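Long-range contacts in cellulase (Clostridium cellulovorans, PDB 6UI3), which probably hydrolyses internal beta-1,4 linkages of cellulose and related plant polysaccharides, acting through this family 5 catalytic domain as a broad-specificity endoglucanase: residues F115-K120 with L169-A174; G270-T275 with I284-F289; W303-N308 with L316-R321. One frame throughout, in Å; residues are numbered along the deposited sequence.

Contact 1 (F115-K120 with L169-A174); sequences FDEAHK and LNEYNA
Phe115 turns its CG anti to the carbonyl carbon (chi1 -82°) and Tyr172 sets its CG anti to the backbone N (chi1 173°), which brings the two rings together as a T-shaped pair. Their centroids are 5.1 Å apart and their planes stand at 73°, with the edge of Phe115 directed at one face of Tyr172. Phe115 CE2 comes to 3.6 Å from Tyr172 CG, while Phe115 CZ sits above the centre of the tyrosine ring. Leu169, almost one helical turn earlier, adds a slanting apolar contact, its CD1 lying 3.7 Å from Phe115 CE2.

A salt-bridge network forms beside this apolar patch. Lys120, its chain bent at chi3, places NZ 3.1 Å from Glu171 OE2, on the syn side but out of the carboxylate plane, and makes a weak bond of 3.2 Å from NZ to Glu171 OE1. Glu117 OE2 receives the same Lys120 NZ at 3.3 Å on its syn lone pair. Glu117 OE2 and Glu171 OE2 are 4.4 Å apart, a proximity that the shared ammonium probably offsets; Asn167 ND2 also bonds Glu171 OE2.

Phe115 further packs on Pro153 and on Ile123 of helix 120-137, and Tyr172 OH bonds Thr149 O just beyond strand 145-148. The loop that leads from strand 101-105 into helix 120-137 is thus packed against helix 163-182.

Contact 2 (G270-T275 with I284-F289); sequences GQFAIT and INFTKF. Unlike the reference sequence in segment 270-275: Gln271 (reference Glu).
Ile274 lies over a face of Phe286 in a buried side-chain contact that joins the segment running out of barrel strand 267-272 to helix 280-296. The evidence for a CH-pi interaction is direct: Ile274 CB is 3.9 Å from the centroid of the Phe286 ring and 23° off its normal, displaced toward the rim. The two side chains run past each other in opposite directions, and three atoms of Ile274 (CB, CG2 and CD1) touch Phe286. Its CG2 approaches Phe286 CD1 to 3.4 Å, a close fit, and its CD1 reaches back to within 3.8 Å of Phe286 CG. With CG1 anti to the backbone N (chi1 174°), the longer branch of the isoleucine extends toward the root of the phenylalanine, while CG2 also comes 3.9 Å from Thr287 OG1. That hydroxyl has its polar partner inside the helix, at Arg283 O.

The pairing lies within a beta-alpha-beta unit of the TIM barrel, in which strand 267-272, helix 280-296 and strand 301-305 follow one another, and it packs the helix against the C-terminal end of strand 267-272 and the residues just after it. Phe272 contributes more loosely: its ring edge is directed toward Phe286, with Phe272 CD2 4.3 Å from Phe286 CE1. Ala273 O lies 3.9 Å from Phe286 CE1 and is a buried carbonyl oxygen with no hydrogen-bond partner in the model.

Aromatic neighbours extend the cluster. Phe272 stacks on Tyr290, Phe286 meets Phe241 edge-to-face, and Ile249 of helix 243-261 packs against Phe286.

Contact 3 (W303-N308 with L316-R321); sequences WWDNNN and LGLLNR
Trp303 and Asp305, on the last strand of the barrel, 301-305, hold the loop that folds back over it before helix 329-339. Trp303 NE1 donates to Leu316 O at 2.9 Å, almost straight (177°) and in the indole plane. Leu318 CD1 sits over the same indole, 3.4 Å from the centroid of the five-membered ring, a CH-pi contact.

With CG anti to the backbone N (chi1 -168°), Asp305 turns its carboxylate to the loop backbone. Asp305 OD2 takes Leu319 N at 2.9 Å on its syn lone pair and Leu318 N more weakly; Trp27 NE1 also donates to it. Arg321 N reaches Asn307 OD1 at 3.0 Å from above the amide plane, while Asn307 ND2 bonds Asn44 OD1. One water joins Arg321 NE to Leu319 O and, weakly, Asp305 OD1; Gly30 O and Thr32 OG1 bond the end of Arg321.

Two successive Asx turns, Asp305 OD1 to Asn307 N (2.9 Å) and Asn306 OD1 to Asn308 N (3.0 Å), bend the chain beyond the strand; Asn306 ND2 bonds Glu314 O. This is a beta-alpha loop at the C-terminal end of a TIM-barrel strand, where family 5 enzymes carry their active site.

Contacts 2 and 3 adjoin, with centres 13 Å apart, because strands 267-272 and 301-305 are neighbours in the barrel. Phe272 O lies 2.9 Å from Trp304 N, probably a hydrogen bond, and Ile274 N packs 3.5 Å from Trp303 CH2. Gln271 OE1 is 3.5 Å from Trp304 CZ3; Gln271, Glu in the reference sequence, lies near the end of the seventh strand, where family 5 enzymes carry the catalytic nucleophile, so it and Trp304 probably border the active site, while the packing of contact 2 lies on the helix side. Contact 1 lies across the centre of the chain, its centre 31 Å from that of contact 2 and 32 Å from that of contact 3, and touches neither.

Contact 1 (F115-K120 with L169-A174)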
# COMPACT_ATOMS: atom_id res chain seq x y z
N PHE A 115 3.08 -15.06 -10.49
CA PHE A 115 4.50 -14.97 -10.13
C PHE A 115 5.09 -16.37 -10.00
O PHE A 115 5.33 -16.89 -8.91
CB PHE A 115 4.69 -14.10 -8.89
CG PHE A 115 4.70 -12.63 -9.22
CD1 PHE A 115 3.53 -11.96 -9.55
CD2 PHE A 115 5.90 -11.92 -9.28
CE1 PHE A 115 3.54 -10.62 -9.93
CE2 PHE A 115 5.93 -10.59 -9.65
CZ PHE A 115 4.76 -9.93 -9.96
N ASP A 116 5.35 -16.97 -11.16
CA ASP A 116 5.91 -18.30 -11.28
C ASP A 116 6.74 -18.36 -12.56
O ASP A 116 6.64 -17.49 -13.43
CB ASP A 116 4.82 -19.39 -11.22
CG ASP A 116 3.66 -19.11 -12.17
OD1 ASP A 116 3.93 -18.98 -13.38
OD2 ASP A 116 2.50 -19.00 -11.71
N GLU A 117 7.57 -19.39 -12.69
CA GLU A 117 8.44 -19.47 -13.87
C GLU A 117 7.64 -19.60 -15.16
O GLU A 117 8.06 -19.09 -16.20
CB GLU A 117 9.42 -20.64 -13.75
CG GLU A 117 10.61 -20.33 -12.86
CD GLU A 117 11.53 -19.28 -13.45
OE1 GLU A 117 11.66 -19.22 -14.69
OE2 GLU A 117 12.15 -18.52 -12.68
N ALA A 118 6.50 -20.30 -15.12
CA ALA A 118 5.69 -20.47 -16.32
C ALA A 118 5.24 -19.14 -16.91
O ALA A 118 5.05 -19.05 -18.13
CB ALA A 118 4.48 -21.35 -16.00
N HIS A 119 5.06 -18.10 -16.10
CA HIS A 119 4.58 -16.82 -16.58
C HIS A 119 5.60 -15.69 -16.45
O HIS A 119 5.27 -14.54 -16.77
CB HIS A 119 3.28 -16.41 -15.88
CG HIS A 119 2.18 -17.41 -16.05
ND1 HIS A 119 2.04 -18.50 -15.22
CD2 HIS A 119 1.19 -17.50 -16.96
CE1 HIS A 119 1.01 -19.23 -15.61
NE2 HIS A 119 0.47 -18.64 -16.66
N LYS A 120 6.83 -15.99 -16.03
CA LYS A 120 7.78 -14.94 -15.68
C LYS A 120 8.00 -13.95 -16.82
O LYS A 120 7.95 -12.73 -16.61
CB LYS A 120 9.12 -15.55 -15.24
CG LYS A 120 10.19 -14.49 -14.95
CD LYS A 120 11.45 -15.06 -14.35
CE LYS A 120 12.25 -15.81 -15.38
NZ LYS A 120 13.48 -16.41 -14.79
N LEU A 169 9.62 -13.02 -8.33
CA LEU A 169 9.34 -11.67 -7.85
C LEU A 169 10.61 -10.83 -7.77
O LEU A 169 10.61 -9.64 -8.12
CB LEU A 169 8.64 -11.73 -6.49
CG LEU A 169 8.45 -10.39 -5.78
CD1 LEU A 169 7.65 -9.42 -6.63
CD2 LEU A 169 7.76 -10.62 -4.44
N ASN A 170 11.71 -11.42 -7.30
CA ASN A 170 12.97 -10.67 -7.23
C ASN A 170 13.37 -10.18 -8.62
O ASN A 170 13.83 -9.04 -8.77
CB ASN A 170 14.07 -11.52 -6.61
CG ASN A 170 13.86 -11.76 -5.13
OD1 ASN A 170 13.19 -10.99 -4.44
ND2 ASN A 170 14.42 -12.85 -4.64
N GLU A 171 13.19 -11.01 -9.65
CA GLU A 171 13.52 -10.59 -11.01
C GLU A 171 12.57 -9.51 -11.51
O GLU A 171 13.00 -8.57 -12.18
CB GLU A 171 13.52 -11.80 -11.95
CG GLU A 171 14.59 -12.83 -11.65
CD GLU A 171 14.66 -13.91 -12.71
OE1 GLU A 171 14.53 -13.57 -13.90
OE2 GLU A 171 14.84 -15.09 -12.35
N TYR A 172 11.28 -9.62 -11.18
CA TYR A 172 10.32 -8.58 -11.53
C TYR A 172 10.72 -7.24 -10.93
O TYR A 172 10.84 -6.23 -11.64
CB TYR A 172 8.92 -9.00 -11.06
CG TYR A 172 7.84 -7.94 -11.22
CD1 TYR A 172 7.08 -7.87 -12.37
CD2 TYR A 172 7.59 -7.02 -10.22
CE1 TYR A 172 6.09 -6.92 -12.52
CE2 TYR A 172 6.59 -6.07 -10.35
CZ TYR A 172 5.84 -6.02 -11.51
OH TYR A 172 4.83 -5.08 -11.69
N ASN A 173 10.97 -7.21 -9.63
CA ASN A 173 11.32 -5.95 -8.99
C ASN A 173 12.64 -5.41 -9.55
O ASN A 173 12.79 -4.19 -9.71
CB ASN A 173 11.41 -6.12 -7.48
CG ASN A 173 10.06 -6.19 -6.79
OD1 ASN A 173 9.07 -5.60 -7.25
ND2 ASN A 173 10.00 -6.87 -5.65
N ALA A 174 13.60 -6.29 -9.82
CA ALA A 174 14.90 -5.86 -10.33
C ALA A 174 14.81 -5.28 -11.74
O ALA A 174 15.69 -4.52 -12.13
CB ALA A 174 15.89 -7.02 -10.34

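Contact 2 (G270-T275 with I284-F289)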
# COMPACT_ATOMS: atom_id res chain seq x y z
N GLY A 270 2.35 -0.85 4.19
CA GLY A 270 1.43 -0.31 3.22
C GLY A 270 -0.02 -0.67 3.45
O GLY A 270 -0.91 0.01 2.91
N GLN A 271 -0.27 -1.74 4.23
CA GLN A 271 -1.62 -2.09 4.67
C GLN A 271 -1.56 -2.72 6.05
O GLN A 271 -0.76 -3.63 6.28
CB GLN A 271 -2.32 -3.11 3.76
CG GLN A 271 -2.46 -2.67 2.31
CD GLN A 271 -3.16 -3.68 1.41
OE1 GLN A 271 -3.10 -3.58 0.18
NE2 GLN A 271 -3.82 -4.63 2.00
N PHE A 272 -2.46 -2.27 6.93
CA PHE A 272 -2.80 -2.98 8.16
C PHE A 272 -4.20 -2.52 8.55
O PHE A 272 -4.71 -1.52 8.03
CB PHE A 272 -1.81 -2.69 9.30
CG PHE A 272 -2.14 -1.45 10.11
CD1 PHE A 272 -2.09 -0.20 9.54
CD2 PHE A 272 -2.49 -1.54 11.45
CE1 PHE A 272 -2.42 0.92 10.28
CE2 PHE A 272 -2.80 -0.41 12.18
CZ PHE A 272 -2.76 0.80 11.60
N ALA A 273 -4.81 -3.26 9.47
CA ALA A 273 -6.09 -2.89 10.07
C ALA A 273 -6.44 -3.97 11.08
O ALA A 273 -5.78 -5.01 11.16
CB ALA A 273 -7.22 -2.77 9.05
N ILE A 274 -7.49 -3.71 11.87
CA ILE A 274 -8.13 -4.73 12.71
C ILE A 274 -9.63 -4.66 12.45
O ILE A 274 -10.25 -3.60 12.62
CB ILE A 274 -7.78 -4.61 14.20
CG1 ILE A 274 -8.60 -5.61 15.03
CG2 ILE A 274 -7.91 -3.17 14.72
CD1 ILE A 274 -8.09 -5.86 16.42
N THR A 275 -10.20 -5.76 11.99
CA THR A 275 -11.60 -5.80 11.60
C THR A 275 -12.53 -5.66 12.81
O THR A 275 -12.23 -6.11 13.92
CB THR A 275 -11.86 -7.09 10.80
OG1 THR A 275 -13.12 -6.99 10.14
CG2 THR A 275 -11.84 -8.35 11.67
N ILE A 284 -8.84 -0.30 19.72
CA ILE A 284 -8.06 0.86 20.14
C ILE A 284 -6.70 0.41 20.65
O ILE A 284 -5.65 0.93 20.24
CB ILE A 284 -8.82 1.66 21.22
CG1 ILE A 284 -10.08 2.30 20.64
CG2 ILE A 284 -7.92 2.72 21.84
CD1 ILE A 284 -11.05 2.83 21.69
N ASN A 285 -6.70 -0.57 21.55
CA ASN A 285 -5.45 -1.04 22.14
C ASN A 285 -4.54 -1.65 21.09
O ASN A 285 -3.33 -1.39 21.07
CB ASN A 285 -5.73 -2.09 23.23
CG ASN A 285 -6.51 -1.55 24.40
OD1 ASN A 285 -6.59 -0.33 24.62
ND2 ASN A 285 -7.08 -2.46 25.17
N PHE A 286 -5.12 -2.44 20.19
CA PHE A 286 -4.36 -2.99 19.08
C PHE A 286 -3.70 -1.90 18.25
O PHE A 286 -2.51 -1.98 17.92
CB PHE A 286 -5.30 -3.82 18.20
CG PHE A 286 -4.69 -4.31 16.90
CD1 PHE A 286 -4.66 -3.51 15.77
CD2 PHE A 286 -4.20 -5.60 16.78
CE1 PHE A 286 -4.11 -4.00 14.57
CE2 PHE A 286 -3.67 -6.07 15.58
CZ PHE A 286 -3.62 -5.28 14.50
N THR A 287 -4.48 -0.90 17.87
CA THR A 287 -4.01 0.12 16.93
C THR A 287 -2.93 0.97 17.57
O THR A 287 -1.89 1.25 16.94
CB THR A 287 -5.19 0.95 16.44
OG1 THR A 287 -6.13 0.10 15.76
CG2 THR A 287 -4.75 2.04 15.50
N LYS A 288 -3.12 1.35 18.82
CA LYS A 288 -2.09 2.09 19.55
C LYS A 288 -0.80 1.29 19.63
O LYS A 288 0.29 1.78 19.32
CB LYS A 288 -2.62 2.42 20.95
CG LYS A 288 -1.59 2.99 21.91
CD LYS A 288 -1.16 4.38 21.50
CE LYS A 288 -0.01 4.89 22.37
NZ LYS A 288 -0.35 4.97 23.82
N PHE A 289 -0.91 0.02 20.05
CA PHE A 289 0.28 -0.82 20.18
C PHE A 289 0.97 -0.99 18.84
O PHE A 289 2.20 -0.90 18.74
CB PHE A 289 -0.10 -2.19 20.74
CG PHE A 289 1.07 -3.07 20.97
CD1 PHE A 289 1.74 -3.04 22.17
CD2 PHE A 289 1.56 -3.89 19.97
CE1 PHE A 289 2.87 -3.83 22.38
CE2 PHE A 289 2.66 -4.69 20.18
CZ PHE A 289 3.32 -4.65 21.37

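Contact 3 (W303-N308 with L316-R321)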
# COMPACT_ATOMS: atom_id res chain seq x y z
N TRP A 303 -3.64 2.44 7.17
CA TRP A 303 -4.85 1.66 7.44
C TRP A 303 -5.58 1.34 6.15
O TRP A 303 -5.74 2.19 5.28
CB TRP A 303 -5.76 2.45 8.39
CG TRP A 303 -7.04 1.72 8.79
CD1 TRP A 303 -8.16 1.60 8.03
CD2 TRP A 303 -7.32 1.06 10.03
NE1 TRP A 303 -9.10 0.87 8.71
CE2 TRP A 303 -8.63 0.55 9.94
CE3 TRP A 303 -6.59 0.85 11.19
CZ2 TRP A 303 -9.22 -0.16 10.98
CZ3 TRP A 303 -7.19 0.16 12.23
CH2 TRP A 303 -8.50 -0.32 12.11
N TRP A 304 -6.05 0.09 6.03
CA TRP A 304 -6.88 -0.33 4.89
C TRP A 304 -8.33 0.04 5.13
O TRP A 304 -9.02 -0.62 5.91
CB TRP A 304 -6.76 -1.83 4.64
CG TRP A 304 -7.58 -2.26 3.45
CD1 TRP A 304 -8.84 -2.80 3.47
CD2 TRP A 304 -7.21 -2.15 2.08
NE1 TRP A 304 -9.28 -3.02 2.18
CE2 TRP A 304 -8.28 -2.64 1.31
CE3 TRP A 304 -6.07 -1.69 1.42
CZ2 TRP A 304 -8.24 -2.67 -0.08
CZ3 TRP A 304 -6.03 -1.73 0.06
CH2 TRP A 304 -7.10 -2.22 -0.68
N ASP A 305 -8.82 1.08 4.46
CA ASP A 305 -10.17 1.60 4.65
C ASP A 305 -11.03 1.26 3.44
O ASP A 305 -10.93 1.91 2.40
CB ASP A 305 -10.16 3.09 4.93
CG ASP A 305 -11.50 3.59 5.42
OD1 ASP A 305 -12.53 2.95 5.10
OD2 ASP A 305 -11.50 4.64 6.10
N ASN A 306 -11.88 0.24 3.57
CA ASN A 306 -12.75 -0.17 2.49
C ASN A 306 -14.15 0.44 2.54
O ASN A 306 -15.01 0.08 1.72
CB ASN A 306 -12.86 -1.70 2.43
CG ASN A 306 -13.45 -2.30 3.68
OD1 ASN A 306 -13.91 -1.61 4.59
ND2 ASN A 306 -13.46 -3.62 3.71
N ASN A 307 -14.40 1.39 3.45
CA ASN A 307 -15.70 2.05 3.57
C ASN A 307 -16.82 1.08 3.93
O ASN A 307 -18.00 1.38 3.68
CB ASN A 307 -16.05 2.82 2.28
CG ASN A 307 -17.20 3.81 2.44
OD1 ASN A 307 -17.34 4.52 3.43
ND2 ASN A 307 -18.05 3.85 1.42
N ASN A 308 -16.52 -0.06 4.54
CA ASN A 308 -17.54 -1.02 4.96
C ASN A 308 -17.88 -0.80 6.43
O ASN A 308 -17.04 -1.04 7.31
CB ASN A 308 -17.07 -2.46 4.73
CG ASN A 308 -18.13 -3.48 5.11
OD1 ASN A 308 -19.29 -3.15 5.30
ND2 ASN A 308 -17.72 -4.72 5.23
N LEU A 316 -13.85 -2.74 7.98
CA LEU A 316 -12.59 -2.01 8.09
C LEU A 316 -12.77 -0.52 7.84
O LEU A 316 -11.78 0.21 7.72
CB LEU A 316 -11.57 -2.61 7.11
CG LEU A 316 -11.20 -4.06 7.39
CD1 LEU A 316 -10.34 -4.64 6.28
CD2 LEU A 316 -10.48 -4.15 8.72
N GLY A 317 -14.00 -0.03 7.76
CA GLY A 317 -14.21 1.38 7.50
C GLY A 317 -13.75 2.26 8.65
O GLY A 317 -13.96 1.95 9.83
N LEU A 318 -13.13 3.39 8.31
CA LEU A 318 -12.88 4.48 9.25
C LEU A 318 -13.57 5.76 8.83
O LEU A 318 -14.24 6.40 9.66
CB LEU A 318 -11.38 4.77 9.42
CG LEU A 318 -10.53 3.72 10.12
CD1 LEU A 318 -9.11 4.22 10.23
CD2 LEU A 318 -11.09 3.38 11.50
N LEU A 319 -13.40 6.18 7.58
CA LEU A 319 -14.08 7.33 7.01
C LEU A 319 -15.36 6.86 6.33
O LEU A 319 -15.31 6.08 5.38
CB LEU A 319 -13.18 8.02 5.99
CG LEU A 319 -13.85 9.14 5.21
CD1 LEU A 319 -14.18 10.32 6.14
CD2 LEU A 319 -12.99 9.58 4.05
N ASN A 320 -16.51 7.30 6.84
CA ASN A 320 -17.77 7.02 6.16
C ASN A 320 -17.84 7.96 4.97
O ASN A 320 -18.02 9.17 5.14
CB ASN A 320 -18.94 7.21 7.12
CG ASN A 320 -20.27 6.96 6.44
OD1 ASN A 320 -20.44 7.26 5.26
ND2 ASN A 320 -21.22 6.41 7.19
N ARG A 321 -17.70 7.43 3.76
CA ARG A 321 -17.60 8.28 2.58
C ARG A 321 -18.93 8.88 2.15
O ARG A 321 -18.93 9.80 1.33
CB ARG A 321 -16.98 7.52 1.41
CG ARG A 321 -15.56 7.04 1.68
CD ARG A 321 -14.93 6.37 0.46
NE ARG A 321 -13.90 5.42 0.84
CZ ARG A 321 -13.36 4.54 0.00
NH1 ARG A 321 -13.72 4.54 -1.27
NH2 ARG A 321 -12.48 3.66 0.45
O HOH W 1 -13.66 4.93 3.56